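Local coordinates for protein beta carbonic anhydrase (Burkholderia pseudomallei, PDB 6YJN) that probably catalyses the reversible, zinc-dependent hydration of carbon dioxide to hydrogencarbonate and a proton, at residues 70-75 / 153-158; 95-100 / 161-166; 167-172 / 177-182. All coordinates share one frame; numbering follows the deposited sequence.

Overall arrangement
After strand 64-69 the chain enters the loop 70-75, beside the zinc site, and interaction 1 later pins this loop to helix 145-165, closing a span of 77 residues. Before that span is complete, strand 96-102 has been laid down in the sheet, and interaction 2 joins it to the last turn of the same helix. The segments of interactions 1 and 2 therefore alternate along the chain, so the two contacts cross. Interaction 3 follows in series: a short loop turns helix 167-174 back onto residues 177-182, which lead into strand 180-186. That strand lies beside 96-102, so interactions 2 and 3 meet through backbone pairing in one sheet.

Interaction 1 of 3, residues 70-75 / 153-158; sequences IANVVV and ELNAIE
Asn155 carries its CG opposite the backbone N (chi1 -178°), so that its amide reaches out from the helix toward Ala71 and Asn72, while Asn72 has its CG tucked between its own N and carbonyl carbon and turns its amide back toward the helix. In the beta-carbonic anhydrase fold this places helix 145-165 against the loop that leaves strand 64-69 beside the zinc site. Asn155 ND2 donates a hydrogen bond to Ala71 O, 3.1 Å away, and approaches in the carbonyl plane. The two amides cross with their planes 34° apart. As modelled, Asn72 ND2 and Asn155 ND2 are 3.4 Å from each other, but both are donors and do not bond.

Ala71 and Asn72 both adopt left-handed backbone conformations. Asparagine tolerates this well; alanine is a less usual residue there, and what suits it to the place is its small methyl, buried about 5 Å from the side chain of Cys105, a zinc ligand. The side chain of Asn72 packs on Cys46, another ligand, and lies about 5 Å from the zinc ion. Through its one, somewhat bent bond (N-H...O 144°) Asn155 probably helps to hold the loop beside the metal site. Further along, Gln159 OE1 of the same helix accepts a hydrogen bond from the backbone N of Val74. Ala71 O lies only 3° out of the amide plane of Asn155.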
loop_
_atom_site.group_PDB
_atom_site.type_symbol
_atom_site.label_atom_id
_atom_site.label_comp_id
_atom_site.label_asym_id
_atom_site.label_seq_id
_atom_site.Cartn_x
_atom_site.Cartn_y
_atom_site.Cartn_z
ATOM N N ILE A 70 -7.966 5.364 9.824
ATOM C CA ILE A 70 -9.385 5.693 9.812
ATOM C C ILE A 70 -10.197 4.398 9.816
ATOM O O ILE A 70 -10.158 3.634 8.857
ATOM C CB ILE A 70 -9.823 6.775 8.778
ATOM C CG1 ILE A 70 -11.082 6.388 7.987
ATOM C CG2 ILE A 70 -8.693 7.268 7.872
ATOM N N ALA A 71 -10.822 4.135 10.972
ATOM C CA ALA A 71 -11.760 3.053 11.237
ATOM C C ALA A 71 -11.034 1.781 11.655
ATOM O O ALA A 71 -11.608 0.692 11.569
ATOM C CB ALA A 71 -12.668 2.812 10.059
ATOM N N ASN A 72 -9.783 1.922 12.119
ATOM C CA ASN A 72 -9.046 0.775 12.633
ATOM C C ASN A 72 -9.220 -0.415 11.687
ATOM O O ASN A 72 -9.731 -1.459 12.069
ATOM C CB ASN A 72 -9.459 0.418 14.065
ATOM C CG ASN A 72 -10.957 0.272 14.250
ATOM O OD1 ASN A 72 -11.608 1.188 14.751
ATOM N ND2 ASN A 72 -11.517 -0.858 13.836
ATOM N N VAL A 73 -8.806 -0.232 10.434
ATOM C CA VAL A 73 -8.929 -1.248 9.408
ATOM C C VAL A 73 -7.568 -1.923 9.273
ATOM O O VAL A 73 -6.534 -1.251 9.194
ATOM C CB VAL A 73 -9.356 -0.598 8.072
ATOM C CG1 VAL A 73 -9.562 -1.607 6.958
ATOM C CG2 VAL A 73 -10.575 0.303 8.213
ATOM N N VAL A 74 -7.584 -3.256 9.239
ATOM C CA VAL A 74 -6.394 -4.028 8.919
ATOM C C VAL A 74 -6.580 -4.615 7.523
ATOM O O VAL A 74 -7.338 -5.572 7.362
ATOM C CB VAL A 74 -6.126 -5.121 9.976
ATOM C CG1 VAL A 74 -5.010 -6.069 9.576
ATOM C CG2 VAL A 74 -5.852 -4.530 11.352
ATOM N N VAL A 75 -5.913 -4.008 6.528
ATOM C CA VAL A 75 -5.869 -4.537 5.171
ATOM C C VAL A 75 -4.790 -5.624 5.086
ATOM O O VAL A 75 -3.673 -5.453 5.585
ATOM C CB VAL A 75 -5.675 -3.426 4.120
ATOM C CG1 VAL A 75 -5.574 -3.963 2.706
ATOM C CG2 VAL A 75 -6.764 -2.381 4.191
ATOM N N GLU A 153 -18.970 -2.910 15.885
ATOM C CA GLU A 153 -18.592 -4.124 16.583
ATOM C C GLU A 153 -18.047 -5.138 15.577
ATOM O O GLU A 153 -16.870 -5.493 15.591
ATOM C CB GLU A 153 -19.804 -4.654 17.353
ATOM C CG GLU A 153 -20.364 -3.660 18.355
ATOM C CD GLU A 153 -21.580 -4.137 19.133
ATOM O OE1 GLU A 153 -22.696 -4.183 18.558
ATOM O OE2 GLU A 153 -21.410 -4.451 20.321
ATOM N N LEU A 154 -18.922 -5.597 14.684
ATOM C CA LEU A 154 -18.542 -6.475 13.593
ATOM C C LEU A 154 -17.245 -6.028 12.922
ATOM O O LEU A 154 -16.341 -6.840 12.739
ATOM C CB LEU A 154 -19.715 -6.530 12.616
ATOM C CG LEU A 154 -20.770 -7.510 13.107
ATOM C CD1 LEU A 154 -22.113 -7.316 12.428
ATOM C CD2 LEU A 154 -20.258 -8.929 12.954
ATOM N N ASN A 155 -17.153 -4.743 12.551
ATOM C CA ASN A 155 -15.925 -4.239 11.963
ATOM C C ASN A 155 -14.702 -4.662 12.791
ATOM O O ASN A 155 -13.694 -5.101 12.241
ATOM C CB ASN A 155 -15.975 -2.736 11.721
ATOM C CG ASN A 155 -14.712 -2.227 11.059
ATOM O OD1 ASN A 155 -14.284 -2.755 10.027
ATOM N ND2 ASN A 155 -14.119 -1.197 11.640
ATOM N N ALA A 156 -14.789 -4.578 14.122
ATOM C CA ALA A 156 -13.607 -4.850 14.932
ATOM C C ALA A 156 -13.260 -6.343 14.946
ATOM O O ALA A 156 -12.089 -6.721 15.090
ATOM C CB ALA A 156 -13.758 -4.275 16.322
ATOM N N ILE A 157 -14.282 -7.191 14.786
ATOM C CA ILE A 157 -14.083 -8.634 14.775
ATOM C C ILE A 157 -13.377 -9.040 13.481
ATOM O O ILE A 157 -12.399 -9.791 13.494
ATOM C CB ILE A 157 -15.432 -9.366 14.940
ATOM C CG1 ILE A 157 -15.957 -9.275 16.378
ATOM C CG2 ILE A 157 -15.328 -10.806 14.454
ATOM C CD1 ILE A 157 -17.404 -8.834 16.498
ATOM N N GLU A 158 -13.921 -8.558 12.361
ATOM C CA GLU A 158 -13.392 -8.885 11.061
ATOM C C GLU A 158 -11.924 -8.477 11.063
ATOM O O GLU A 158 -11.051 -9.302 10.831
ATOM C CB GLU A 158 -14.213 -8.152 10.006
#

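Interaction 2 of 3, residues 95-100 / 161-166; sequences KHVMVV and VNVCRT
Val163 on the last turns of helix 145-165 meets two valines of strand 96-102, using a different methyl for each. Its CG1 lies 4.1 Å from CG1 of Val97, the two side chains being inclined to one another, and its CG2 lies 4.0 Å from CG2 of Val99, where the side chains run alongside in opposite senses. With CG1 anti to the backbone N (chi1 177°), Val163 spreads its branches along the strand, one to each of two residues that face the helix. This is the helix-on-sheet layer of the alpha/beta fold. Beta-branched valine favours a strand; on a helix it is less favoured, but its short fork can reach two strand residues. Val74 and Val169 also pack on Val163 in this buried core.

The margins are looser and more polar, with His96 and Asn162 partly exposed. On the opposite face of the sheet Met98 is buried against Tyr41 and Trp43. Thr166, the N-cap of the next helix, donates OG1 to Val163 O at 2.7 Å. The backbone N of Thr166 bonds the same oxygen at 3.0 Å, and OG1 also caps the N of Val169. Between the valines themselves the attraction is wholly apolar, which implies that helix and strand meet here by shape and exclusion of water, while the strand's own backbone hydrogen bonds run within the sheet.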
loop_
_atom_site.group_PDB
_atom_site.type_symbol
_atom_site.label_atom_id
_atom_site.label_comp_id
_atom_site.label_asym_id
_atom_site.label_seq_id
_atom_site.Cartn_x
_atom_site.Cartn_y
_atom_site.Cartn_z
ATOM N N LYS A 95 2.354 -9.355 24.233
ATOM C CA LYS A 95 1.621 -10.549 24.615
ATOM C C LYS A 95 0.286 -10.568 23.875
ATOM O O LYS A 95 -0.212 -11.628 23.499
ATOM C CB LYS A 95 1.485 -10.633 26.141
ATOM N N HIS A 96 -0.263 -9.373 23.629
ATOM C CA HIS A 96 -1.634 -9.240 23.162
ATOM C C HIS A 96 -1.692 -8.201 22.055
ATOM O O HIS A 96 -1.132 -7.111 22.194
ATOM C CB HIS A 96 -2.583 -8.824 24.303
ATOM C CG HIS A 96 -2.574 -9.747 25.477
ATOM N ND1 HIS A 96 -3.477 -10.794 25.608
ATOM C CD2 HIS A 96 -1.767 -9.794 26.565
ATOM C CE1 HIS A 96 -3.228 -11.438 26.730
ATOM N NE2 HIS A 96 -2.180 -10.842 27.337
ATOM N N VAL A 97 -2.397 -8.561 20.979
ATOM C CA VAL A 97 -2.863 -7.579 20.017
ATOM C C VAL A 97 -4.380 -7.463 20.175
ATOM O O VAL A 97 -5.071 -8.463 20.400
ATOM C CB VAL A 97 -2.427 -7.958 18.587
ATOM C CG1 VAL A 97 -3.123 -7.135 17.517
ATOM C CG2 VAL A 97 -0.922 -7.862 18.421
ATOM N N MET A 98 -4.877 -6.222 20.081
ATOM C CA MET A 98 -6.301 -5.951 20.187
ATOM C C MET A 98 -6.725 -4.802 19.262
ATOM O O MET A 98 -6.190 -3.684 19.321
ATOM C CB MET A 98 -6.624 -5.587 21.629
ATOM C CG MET A 98 -5.648 -4.571 22.138
ATOM S SD MET A 98 -5.203 -4.891 23.843
ATOM C CE MET A 98 -4.147 -3.474 24.135
ATOM N N VAL A 99 -7.702 -5.127 18.400
ATOM C CA VAL A 99 -8.353 -4.205 17.487
ATOM C C VAL A 99 -9.465 -3.543 18.286
ATOM O O VAL A 99 -10.409 -4.210 18.694
ATOM C CB VAL A 99 -8.921 -4.948 16.252
ATOM C CG1 VAL A 99 -9.711 -4.033 15.327
ATOM C CG2 VAL A 99 -7.866 -5.724 15.465
ATOM N N VAL A 100 -9.333 -2.241 18.532
ATOM C CA VAL A 100 -10.319 -1.563 19.354
ATOM C C VAL A 100 -11.070 -0.521 18.522
ATOM O O VAL A 100 -10.540 0.558 18.234
ATOM C CB VAL A 100 -9.711 -0.923 20.621
ATOM C CG1 VAL A 100 -10.786 -0.633 21.659
ATOM C CG2 VAL A 100 -8.589 -1.747 21.232
ATOM N N VAL A 161 -9.939 -10.943 12.493
ATOM C CA VAL A 161 -9.732 -12.079 11.599
ATOM C C VAL A 161 -8.529 -11.781 10.695
ATOM O O VAL A 161 -7.703 -12.651 10.443
ATOM C CB VAL A 161 -11.001 -12.520 10.831
ATOM N N ASN A 162 -8.400 -10.516 10.281
ATOM C CA ASN A 162 -7.370 -10.068 9.356
ATOM C C ASN A 162 -5.985 -10.228 9.980
ATOM O O ASN A 162 -5.077 -10.776 9.355
ATOM C CB ASN A 162 -7.620 -8.628 8.895
ATOM C CG ASN A 162 -8.747 -8.504 7.891
ATOM O OD1 ASN A 162 -9.346 -9.503 7.493
ATOM N ND2 ASN A 162 -9.036 -7.284 7.469
ATOM N N VAL A 163 -5.845 -9.730 11.211
ATOM C CA VAL A 163 -4.630 -9.876 11.989
ATOM C C VAL A 163 -4.268 -11.354 12.111
ATOM O O VAL A 163 -3.108 -11.739 11.938
ATOM C CB VAL A 163 -4.792 -9.286 13.397
ATOM C CG1 VAL A 163 -3.534 -9.521 14.206
ATOM C CG2 VAL A 163 -5.152 -7.813 13.370
ATOM N N CYS A 164 -5.276 -12.167 12.455
ATOM C CA CYS A 164 -5.055 -13.564 12.783
ATOM C C CYS A 164 -4.674 -14.321 11.524
ATOM O O CYS A 164 -4.024 -15.356 11.603
ATOM C CB CYS A 164 -6.309 -14.193 13.370
ATOM S SG CYS A 164 -6.539 -13.798 15.121
ATOM N N ARG A 165 -5.072 -13.795 10.368
ATOM C CA ARG A 165 -4.734 -14.457 9.124
ATOM C C ARG A 165 -3.348 -14.014 8.660
ATOM O O ARG A 165 -2.769 -14.641 7.779
ATOM C CB ARG A 165 -5.822 -14.235 8.067
ATOM C CG ARG A 165 -6.995 -15.208 8.126
ATOM C CD ARG A 165 -8.216 -14.653 7.387
ATOM N N THR A 166 -2.792 -12.961 9.271
ATOM C CA THR A 166 -1.520 -12.460 8.777
ATOM C C THR A 166 -0.475 -13.562 8.855
ATOM O O THR A 166 -0.603 -14.494 9.656
ATOM C CB THR A 166 -1.032 -11.191 9.481
ATOM O OG1 THR A 166 -0.617 -11.542 10.800
ATOM C CG2 THR A 166 -2.065 -10.086 9.512
#

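Interaction 3 of 3, residues 167-172 / 177-182; sequences TIVNDA and QPLTVH
One methyl of Leu179, CD2, sits against the fork of Val169, 4.0 Å from CG1 and 4.1 Å from CG2, with the two side chains crossing at about a right angle. The same methyl comes within 4.5 Å of Ala172 CB, so it rests among the two methyls of Val169 and that of Ala172, residues about one helical turn apart. Leu179 has its CG anti to the backbone N (chi1 -180°), which extends the branched end toward the helix. Ala172 suits this place because its short side chain lets the returning chain come close: Gln177 CB is 4.4 Å from Ala172 CB and 3.5 Å from Ala172 O.

Polar groups around this small apolar core hold it in position. The extended Gln177 side chain ends in an amide gripped at both atoms, NE2 by Val89 O of helix 79-92 and OE1 by Arg175 NH2. The long side chain thus reaches from the turn to helix 79-92. Trp173 NE1 bonds Leu179 O, tying the end of the helix to the chain just before the strand.

Farther out, Ile168 and Ala172 pack on helix 79-92, and Val181 lies on helix 145-165. Strand 180-186, into which residues 177-182 lead, runs parallel to strand 96-102 on one side and antiparallel to strand 193-200 on the other.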
loop_
_atom_site.group_PDB
_atom_site.type_symbol
_atom_site.label_atom_id
_atom_site.label_comp_id
_atom_site.label_asym_id
_atom_site.label_seq_id
_atom_site.Cartn_x
_atom_site.Cartn_y
_atom_site.Cartn_z
ATOM N N THR A 167 0.549 -13.451 7.999
ATOM C CA THR A 167 1.646 -14.401 8.072
ATOM C C THR A 167 2.339 -14.193 9.416
ATOM O O THR A 167 2.592 -15.153 10.143
ATOM C CB THR A 167 2.614 -14.264 6.893
ATOM O OG1 THR A 167 3.164 -12.954 6.987
ATOM C CG2 THR A 167 1.964 -14.433 5.541
ATOM N N ILE A 168 2.577 -12.918 9.742
ATOM C CA ILE A 168 3.262 -12.519 10.963
ATOM C C ILE A 168 2.762 -13.348 12.134
ATOM O O ILE A 168 3.552 -14.034 12.780
ATOM C CB ILE A 168 3.104 -11.012 11.247
ATOM C CG1 ILE A 168 3.541 -10.157 10.057
ATOM C CG2 ILE A 168 3.850 -10.627 12.512
ATOM C CD1 ILE A 168 2.847 -8.812 10.001
ATOM N N VAL A 169 1.448 -13.273 12.374
ATOM C CA VAL A 169 0.802 -13.918 13.505
ATOM C C VAL A 169 0.856 -15.437 13.355
ATOM O O VAL A 169 1.236 -16.123 14.296
ATOM C CB VAL A 169 -0.645 -13.416 13.696
ATOM C CG1 VAL A 169 -1.453 -14.297 14.644
ATOM C CG2 VAL A 169 -0.689 -11.965 14.144
ATOM N N ASN A 170 0.470 -15.956 12.182
ATOM C CA ASN A 170 0.433 -17.397 11.987
ATOM C C ASN A 170 1.801 -18.008 12.250
ATOM O O ASN A 170 1.899 -19.082 12.830
ATOM C CB ASN A 170 -0.078 -17.794 10.608
ATOM C CG ASN A 170 -1.583 -17.937 10.590
ATOM O OD1 ASN A 170 -2.133 -18.802 11.271
ATOM N ND2 ASN A 170 -2.255 -17.090 9.824
ATOM N N ASP A 171 2.845 -17.296 11.828
ATOM C CA ASP A 171 4.220 -17.720 12.004
ATOM C C ASP A 171 4.600 -17.736 13.480
ATOM O O ASP A 171 5.342 -18.607 13.922
ATOM C CB ASP A 171 5.151 -16.794 11.226
ATOM C CG ASP A 171 5.198 -17.130 9.750
ATOM O OD1 ASP A 171 4.653 -18.202 9.371
ATOM O OD2 ASP A 171 5.779 -16.317 8.991
ATOM N N ALA A 172 4.131 -16.734 14.227
ATOM C CA ALA A 172 4.452 -16.619 15.639
ATOM C C ALA A 172 3.908 -17.834 16.380
ATOM O O ALA A 172 4.624 -18.420 17.200
ATOM C CB ALA A 172 3.909 -15.332 16.203
ATOM N N GLN A 177 5.514 -19.018 19.926
ATOM C CA GLN A 177 5.418 -17.768 20.661
ATOM C C GLN A 177 3.978 -17.528 21.106
ATOM O O GLN A 177 3.077 -17.453 20.270
ATOM C CB GLN A 177 5.952 -16.595 19.833
ATOM C CG GLN A 177 6.125 -15.318 20.650
ATOM C CD GLN A 177 6.655 -14.167 19.834
ATOM O OE1 GLN A 177 7.351 -14.352 18.835
ATOM N NE2 GLN A 177 6.313 -12.955 20.243
ATOM N N PRO A 178 3.724 -17.425 22.433
ATOM C CA PRO A 178 2.395 -17.088 22.955
ATOM C C PRO A 178 1.885 -15.700 22.557
ATOM O O PRO A 178 2.570 -14.685 22.719
ATOM C CB PRO A 178 2.565 -17.216 24.479
ATOM C CG PRO A 178 4.049 -17.020 24.717
ATOM C CD PRO A 178 4.704 -17.653 23.507
ATOM N N LEU A 179 0.657 -15.674 22.029
ATOM C CA LEU A 179 0.079 -14.443 21.519
ATOM C C LEU A 179 -1.438 -14.572 21.492
ATOM O O LEU A 179 -1.972 -15.604 21.066
ATOM C CB LEU A 179 0.607 -14.218 20.101
ATOM C CG LEU A 179 0.119 -12.955 19.391
ATOM C CD1 LEU A 179 0.713 -11.707 20.021
ATOM C CD2 LEU A 179 0.486 -13.003 17.915
ATOM N N THR A 180 -2.116 -13.494 21.909
ATOM C CA THR A 180 -3.558 -13.501 21.757
ATOM C C THR A 180 -4.093 -12.186 21.177
ATOM O O THR A 180 -3.553 -11.099 21.410
ATOM C CB THR A 180 -4.229 -14.207 22.938
ATOM O OG1 THR A 180 -5.617 -13.930 22.773
ATOM C CG2 THR A 180 -3.678 -13.799 24.290
ATOM N N VAL A 181 -5.161 -12.326 20.382
ATOM C CA VAL A 181 -5.682 -11.259 19.542
ATOM C C VAL A 181 -7.147 -11.026 19.927
ATOM O O VAL A 181 -7.950 -11.951 19.911
ATOM C CB VAL A 181 -5.502 -11.601 18.041
ATOM C CG1 VAL A 181 -6.077 -10.540 17.103
ATOM C CG2 VAL A 181 -4.050 -11.890 17.663
ATOM N N HIS A 182 -7.502 -9.784 20.255
ATOM C CA HIS A 182 -8.814 -9.501 20.815
ATOM C C HIS A 182 -9.588 -8.495 19.959
ATOM O O HIS A 182 -9.028 -7.460 19.601
ATOM C CB HIS A 182 -8.677 -8.943 22.241
ATOM C CG HIS A 182 -7.700 -9.646 23.131
ATOM N ND1 HIS A 182 -8.093 -10.614 24.034
ATOM C CD2 HIS A 182 -6.367 -9.480 23.304
ATOM C CE1 HIS A 182 -7.036 -11.036 24.702
ATOM N NE2 HIS A 182 -5.966 -10.354 24.278
#